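Local atomic coordinates of cellulase (PDB entry 5I2U), a protein that probably hydrolyses the beta-1,4-glucosidic bonds of cellulose as a salt-tolerant TIM-barrel enzyme of glycoside hydrolase family 5. Residues Q201-V206 with D234-A239; L205-P210 with I240-P245; S117-G122 with G151-V156. All coordinates share one frame; numbering follows the deposited sequence.

Interaction 1. Residues Q201-V206 with D234-A239; sequences QDLHLV and DRTDEA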
# COMPACT_ATOMS: atom_id res chain seq x y z
N GLN A 201 -7.39 4.12 10.66
CA GLN A 201 -6.96 4.67 11.96
C GLN A 201 -7.50 3.90 13.17
O GLN A 201 -6.96 4.03 14.26
CB GLN A 201 -7.37 6.14 12.08
CG GLN A 201 -6.67 7.06 11.09
CD GLN A 201 -7.30 8.44 11.01
OE1 GLN A 201 -8.00 8.86 11.93
NE2 GLN A 201 -7.08 9.13 9.90
N ASP A 202 -8.53 3.06 12.98
CA ASP A 202 -9.19 2.38 14.10
C ASP A 202 -8.60 1.01 14.41
O ASP A 202 -9.33 0.03 14.52
CB ASP A 202 -10.70 2.28 13.86
CG ASP A 202 -11.36 3.64 13.79
OD1 ASP A 202 -10.72 4.62 14.21
OD2 ASP A 202 -12.51 3.73 13.32
N LEU A 203 -7.29 0.97 14.61
CA LEU A 203 -6.60 -0.25 14.99
C LEU A 203 -6.97 -0.72 16.39
O LEU A 203 -6.96 -1.91 16.67
CB LEU A 203 -5.08 -0.06 14.91
CG LEU A 203 -4.47 0.18 13.53
CD1 LEU A 203 -3.00 0.53 13.71
CD2 LEU A 203 -4.63 -1.02 12.62
N HIS A 204 -7.23 0.23 17.29
CA HIS A 204 -7.81 -0.05 18.62
C HIS A 204 -9.14 -0.86 18.60
O HIS A 204 -9.38 -1.65 19.52
CB HIS A 204 -7.98 1.25 19.42
CG HIS A 204 -9.12 2.11 18.96
ND1 HIS A 204 -9.32 2.44 17.64
CD2 HIS A 204 -10.10 2.72 19.66
CE1 HIS A 204 -10.39 3.20 17.54
NE2 HIS A 204 -10.88 3.39 18.75
N LEU A 205 -9.97 -0.67 17.58
CA LEU A 205 -11.16 -1.51 17.38
C LEU A 205 -10.77 -2.91 16.89
O LEU A 205 -11.34 -3.91 17.33
CB LEU A 205 -12.15 -0.86 16.41
CG LEU A 205 -12.84 0.45 16.82
CD1 LEU A 205 -13.99 0.77 15.86
CD2 LEU A 205 -13.36 0.42 18.26
N VAL A 206 -9.80 -2.96 15.99
CA VAL A 206 -9.22 -4.23 15.51
C VAL A 206 -8.60 -5.02 16.67
O VAL A 206 -8.78 -6.23 16.76
CB VAL A 206 -8.16 -3.98 14.38
CG1 VAL A 206 -7.32 -5.22 14.07
CG2 VAL A 206 -8.85 -3.43 13.13
N ASP A 234 0.85 6.08 18.90
CA ASP A 234 0.60 5.46 20.22
C ASP A 234 -0.50 4.41 20.12
O ASP A 234 -0.35 3.30 20.66
CB ASP A 234 0.19 6.52 21.26
CG ASP A 234 1.31 7.49 21.59
OD1 ASP A 234 2.49 7.08 21.60
OD2 ASP A 234 1.01 8.66 21.89
N ARG A 235 -1.59 4.76 19.43
CA ARG A 235 -2.64 3.80 19.11
C ARG A 235 -2.11 2.60 18.34
O ARG A 235 -2.45 1.46 18.65
CB ARG A 235 -3.74 4.45 18.29
CG ARG A 235 -4.89 3.51 17.99
CD ARG A 235 -5.97 4.21 17.19
NE ARG A 235 -6.66 5.22 17.98
CZ ARG A 235 -7.69 5.94 17.54
NH1 ARG A 235 -8.16 5.78 16.30
NH2 ARG A 235 -8.26 6.83 18.35
N THR A 236 -1.26 2.85 17.34
CA THR A 236 -0.69 1.76 16.55
C THR A 236 0.21 0.87 17.41
O THR A 236 0.10 -0.35 17.33
CB THR A 236 0.07 2.31 15.31
OG1 THR A 236 -0.85 3.01 14.46
CG2 THR A 236 0.72 1.19 14.52
N ASP A 237 1.08 1.47 18.22
CA ASP A 237 1.93 0.72 19.16
C ASP A 237 1.12 -0.16 20.11
O ASP A 237 1.45 -1.34 20.32
CB ASP A 237 2.84 1.65 19.98
CG ASP A 237 4.10 2.07 19.24
OD1 ASP A 237 4.59 1.33 18.35
OD2 ASP A 237 4.64 3.14 19.57
N GLU A 238 0.07 0.42 20.69
CA GLU A 238 -0.89 -0.31 21.54
C GLU A 238 -1.52 -1.53 20.87
O GLU A 238 -1.75 -2.55 21.53
CB GLU A 238 -2.00 0.62 22.00
N ALA A 239 -1.84 -1.41 19.58
CA ALA A 239 -2.40 -2.52 18.81
C ALA A 239 -1.36 -3.61 18.57
O ALA A 239 -1.63 -4.79 18.76
CB ALA A 239 -2.98 -2.03 17.49
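Arg235 has CG anti to the backbone N (chi1 -177°) and bends at chi3, which carries its guanidinium across to the ring of His204, whose CG is tucked between its own backbone N and carbonyl carbon (chi1 74°). The two flat groups stack with centres 4.0 Å apart and planes tilted by 26°; CZ sits over the rim of the imidazole, while Leu205 CG lies on the opposite face. At its edge the guanidinium donates through NH1 to Gln201 O, a nearly straight bond of 2.9 Å that lies in the guanidinium plane but meets the carbonyl from above its own plane. NH1 also forms a looser salt bridge to Asp202 OD1 at 3.5 Å; the other carboxylate oxygen, OD2, is hydrogen-bonded to His198. A leucine in place of Arg235 would probably leave Gln201 O without this donor, Asp202 OD1 without its salt-bridge mate and the His204 ring without its stacking partner. Deeper in, Leu203 CB packs on Ala239 CB at 3.9 Å and Leu203 CD1 lies 3.4 Å from Thr236 OG1, which is hydrogen-bonded to Leu232 O. Leu203 and Thr236 touch Met221 of strand 217-224, as befits outer helices packed on the parallel strands of a TIM barrel.

Interaction 2. Residues L205-P210 with I240-P245; sequences LVAEDP and IAKGIP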
# COMPACT_ATOMS: atom_id res chain seq x y z
N LEU A 205 -9.97 -0.67 17.58
CA LEU A 205 -11.16 -1.51 17.38
C LEU A 205 -10.77 -2.91 16.89
O LEU A 205 -11.34 -3.91 17.33
CB LEU A 205 -12.15 -0.86 16.41
CG LEU A 205 -12.84 0.45 16.82
CD1 LEU A 205 -13.99 0.77 15.86
CD2 LEU A 205 -13.36 0.42 18.26
N VAL A 206 -9.80 -2.96 15.99
CA VAL A 206 -9.22 -4.23 15.51
C VAL A 206 -8.60 -5.02 16.67
O VAL A 206 -8.78 -6.23 16.76
CB VAL A 206 -8.16 -3.98 14.38
CG1 VAL A 206 -7.32 -5.22 14.07
CG2 VAL A 206 -8.85 -3.43 13.13
N ALA A 207 -7.87 -4.32 17.55
CA ALA A 207 -7.23 -4.94 18.72
C ALA A 207 -8.23 -5.70 19.60
O ALA A 207 -7.96 -6.82 20.03
CB ALA A 207 -6.50 -3.88 19.54
N GLU A 208 -9.40 -5.09 19.82
CA GLU A 208 -10.48 -5.68 20.61
C GLU A 208 -11.23 -6.84 19.95
O GLU A 208 -11.72 -7.72 20.65
CB GLU A 208 -11.48 -4.59 21.02
CG GLU A 208 -10.98 -3.72 22.17
CD GLU A 208 -10.98 -4.48 23.49
OE1 GLU A 208 -12.09 -4.85 23.96
OE2 GLU A 208 -9.88 -4.71 24.05
N ASP A 209 -11.29 -6.85 18.62
CA ASP A 209 -12.06 -7.83 17.85
C ASP A 209 -11.33 -8.25 16.54
O ASP A 209 -11.81 -7.97 15.43
CB ASP A 209 -13.45 -7.22 17.56
CG ASP A 209 -14.41 -8.16 16.85
OD1 ASP A 209 -14.30 -9.41 16.99
OD2 ASP A 209 -15.31 -7.65 16.16
N PRO A 210 -10.19 -8.93 16.64
CA PRO A 210 -9.44 -9.30 15.43
C PRO A 210 -10.04 -10.46 14.66
O PRO A 210 -10.83 -11.22 15.21
CB PRO A 210 -8.06 -9.69 15.97
CG PRO A 210 -8.34 -10.20 17.34
CD PRO A 210 -9.45 -9.32 17.86
N ILE A 240 -0.15 -3.19 18.18
CA ILE A 240 0.98 -4.12 18.01
C ILE A 240 1.25 -4.94 19.28
O ILE A 240 1.51 -6.15 19.20
CB ILE A 240 2.28 -3.39 17.59
CG1 ILE A 240 2.14 -2.77 16.19
CG2 ILE A 240 3.48 -4.34 17.60
CD1 ILE A 240 3.08 -1.61 15.93
N ALA A 241 1.19 -4.27 20.44
CA ALA A 241 1.35 -4.92 21.76
C ALA A 241 0.27 -5.98 22.03
O ALA A 241 0.56 -7.05 22.56
CB ALA A 241 1.34 -3.87 22.87
N LYS A 242 -0.97 -5.70 21.61
CA LYS A 242 -2.05 -6.69 21.67
C LYS A 242 -2.04 -7.71 20.51
O LYS A 242 -3.04 -8.38 20.27
CB LYS A 242 -3.41 -5.98 21.75
CG LYS A 242 -3.58 -5.13 23.00
CD LYS A 242 -4.93 -4.43 22.99
CE LYS A 242 -5.17 -3.68 24.29
NZ LYS A 242 -6.55 -3.14 24.34
N GLY A 243 -0.91 -7.85 19.81
CA GLY A 243 -0.75 -8.87 18.76
C GLY A 243 -1.35 -8.56 17.38
O GLY A 243 -1.64 -9.48 16.62
N ILE A 244 -1.50 -7.28 17.05
CA ILE A 244 -2.00 -6.86 15.73
C ILE A 244 -0.82 -6.51 14.81
O ILE A 244 -0.09 -5.54 15.08
CB ILE A 244 -2.94 -5.64 15.87
CG1 ILE A 244 -4.09 -5.93 16.85
CG2 ILE A 244 -3.50 -5.23 14.52
CD1 ILE A 244 -4.89 -7.20 16.57
N PRO A 245 -0.60 -7.31 13.74
CA PRO A 245 0.41 -6.91 12.76
C PRO A 245 -0.03 -5.67 11.98
O PRO A 245 -1.20 -5.59 11.58
CB PRO A 245 0.53 -8.13 11.84
CG PRO A 245 -0.28 -9.22 12.47
CD PRO A 245 -1.30 -8.53 13.30
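A Schellman motif ends helix 230-241, with Gly243 as its C-prime residue at positive phi, and the chain leaving it packs against the last turn of helix 203-208 and the loop after it. Gly243 N hydrogen-bonds back to Ile240 O at 3.0 Å and Ile244 N to Ala239 O, turning Ile244 toward the other segment. With its CG1 anti to the carbonyl carbon (chi1 -55°), Ile244 turns CG1 to Ala207 and CG2 to Val206. CG2 meets Val206 CG1 at 3.8 Å, CG1 lies 3.8 Å from Ala207 CA, and CD1 reaches Pro210 CB at 4.1 Å. The small side chain of Ala207 is consistent with the close approach of the two backbones, its CA being 6.2 Å from Lys242 CA. Lys242, extended beyond CG, lays its CD 3.8 Å from Ala207 CB. Its NZ approaches Glu208 OE2 at 3.7 Å, a long salt bridge between two exposed side chains; the bend of the glutamate at chi2 brings its carboxylate end nearer. The apolar part lies deeper: Val206 and Ile244 both touch Tyr219 of strand 217-224, and Val206 also leans on Trp169 of helix 169-186, while Pro245, hydrogen-bonded to Tyr219 through its backbone, leads into strand 246-252.

Interaction 3. Residues S117-G122 with G151-V156; sequences SAIENG and GEYPNV. With MG (magnesium ion), chain H.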
# COMPACT_ATOMS: atom_id res chain seq x y z
N SER A 117 5.57 -5.92 -14.26
CA SER A 117 6.86 -5.25 -14.12
C SER A 117 7.51 -5.50 -12.73
O SER A 117 8.73 -5.63 -12.63
CB SER A 117 6.74 -3.76 -14.41
OG SER A 117 8.00 -3.11 -14.33
N ALA A 118 6.69 -5.55 -11.69
CA ALA A 118 7.17 -5.90 -10.35
C ALA A 118 7.73 -7.34 -10.30
O ALA A 118 8.72 -7.61 -9.62
CB ALA A 118 6.06 -5.73 -9.33
N ILE A 119 7.08 -8.26 -11.02
CA ILE A 119 7.61 -9.61 -11.19
C ILE A 119 8.95 -9.53 -11.94
O ILE A 119 9.97 -10.03 -11.47
CB ILE A 119 6.60 -10.57 -11.90
CG1 ILE A 119 5.45 -10.91 -10.95
CG2 ILE A 119 7.28 -11.86 -12.36
CD1 ILE A 119 4.21 -11.46 -11.62
N GLU A 120 8.93 -8.86 -13.09
CA GLU A 120 10.11 -8.74 -13.95
C GLU A 120 11.33 -8.14 -13.24
O GLU A 120 12.45 -8.61 -13.43
CB GLU A 120 9.78 -7.90 -15.18
CG GLU A 120 8.89 -8.61 -16.18
CD GLU A 120 8.32 -7.68 -17.23
OE1 GLU A 120 8.96 -6.64 -17.54
OE2 GLU A 120 7.23 -8.01 -17.75
N ASN A 121 11.10 -7.11 -12.43
CA ASN A 121 12.19 -6.40 -11.74
C ASN A 121 12.47 -6.87 -10.31
O ASN A 121 13.22 -6.23 -9.61
CB ASN A 121 11.93 -4.90 -11.79
CG ASN A 121 11.98 -4.35 -13.21
OD1 ASN A 121 13.06 -4.24 -13.79
ND2 ASN A 121 10.82 -4.02 -13.78
N GLY A 122 11.84 -7.96 -9.89
CA GLY A 122 12.16 -8.58 -8.61
C GLY A 122 11.72 -7.83 -7.36
O GLY A 122 12.40 -7.87 -6.33
N GLY A 151 -1.42 -15.68 -7.77
CA GLY A 151 -1.25 -16.15 -6.38
C GLY A 151 -0.05 -17.04 -6.10
O GLY A 151 0.33 -17.21 -4.94
N GLU A 152 0.58 -17.58 -7.15
CA GLU A 152 1.80 -18.39 -6.99
C GLU A 152 3.07 -17.54 -6.94
O GLU A 152 4.10 -18.01 -6.47
CB GLU A 152 1.91 -19.44 -8.10
CG GLU A 152 0.93 -20.59 -7.93
CD GLU A 152 1.56 -21.85 -7.37
OE1 GLU A 152 2.40 -21.76 -6.44
OE2 GLU A 152 1.19 -22.94 -7.85
N TYR A 153 2.99 -16.29 -7.41
CA TYR A 153 4.13 -15.37 -7.36
C TYR A 153 4.29 -14.83 -5.96
O TYR A 153 3.32 -14.32 -5.37
CB TYR A 153 3.94 -14.22 -8.34
CG TYR A 153 3.93 -14.69 -9.76
CD1 TYR A 153 5.11 -15.00 -10.42
CD2 TYR A 153 2.72 -14.88 -10.44
CE1 TYR A 153 5.11 -15.45 -11.73
CE2 TYR A 153 2.70 -15.34 -11.75
CZ TYR A 153 3.91 -15.62 -12.39
OH TYR A 153 3.92 -16.08 -13.68
N PRO A 154 5.52 -14.92 -5.41
CA PRO A 154 5.75 -14.36 -4.07
C PRO A 154 5.70 -12.83 -4.00
O PRO A 154 5.51 -12.26 -2.91
CB PRO A 154 7.15 -14.88 -3.72
CG PRO A 154 7.83 -15.01 -5.04
CD PRO A 154 6.77 -15.42 -6.02
N ASN A 155 5.82 -12.18 -5.15
CA ASN A 155 5.75 -10.69 -5.24
C ASN A 155 4.44 -10.07 -4.76
O ASN A 155 4.43 -8.94 -4.30
CB ASN A 155 5.94 -10.21 -6.67
CG ASN A 155 7.11 -10.85 -7.35
OD1 ASN A 155 7.18 -12.08 -7.43
ND2 ASN A 155 8.01 -10.04 -7.90
N VAL A 156 3.35 -10.82 -4.87
CA VAL A 156 2.02 -10.24 -4.83
C VAL A 156 1.47 -10.18 -3.42
O VAL A 156 1.44 -11.19 -2.72
CB VAL A 156 1.09 -11.01 -5.77
CG1 VAL A 156 -0.36 -10.55 -5.64
CG2 VAL A 156 1.59 -10.85 -7.20
MG MG H . 0.51 -17.95 -2.90
O HOH W 1 -0.05 -19.90 -4.16
O HOH W 2 2.43 -18.64 -3.12
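Mixed apolar and amide packing joins the C-terminal end of helix 104-120 to the loop between helix 136-150 and strand 156-159, at the end of the barrel where the strands begin. Ile119 carries the apolar half. Its CD1 stands over the centre of the Tyr153 ring, 3.8 Å from the centroid and 11° off the normal, a CH-pi contact in which the side chains cross at about a right angle. Farther back along the same side chain, CG1 lies 4.0 Å from CG of Asn155. With CG anti to the carbonyl carbon (chi1 -47°), Asn155 points its amide at the helix end: ND2 lies 3.1 Å from Ala118 O and 3.3 Å from Ile119 CA, and donates to Ile123 O. Gly122, at positive phi, is the C-prime residue of the Schellman motif that closes this helix. At the start of the loop, Gly151 O binds the magnesium ion at 2.2 Å, with two waters and Asp187, Asp189 and Asn190 completing the site. The chemistry suggests a loop held at both ends: the aromatic face packs on Ile119, the amide holds Ile123 O just after the helix, and the cation ties Gly151 O to two carboxylates and an amide oxygen.

How the interactions relate
Interactions 1 and 2 are successive parts of one interface between helices 203-208 and 230-241 and the turns that follow them, their centres about 7 Å apart. They share Leu205 and Val206, and a probable hydrogen bond from Ile244 N to Ala239 O connects them. Together they bring two outer helices side by side over strand 217-224. Interaction 3 comes earlier in the chain, closing before the others open. Its centre is about 31 Å from that of interaction 1, on the opposite side of the chain's centre, and about 29 Å from that of interaction 2. Around the same eight-stranded parallel barrel, one interface thus joins neighbouring helices, while interaction 3 joins a helix end to a metal-binding loop.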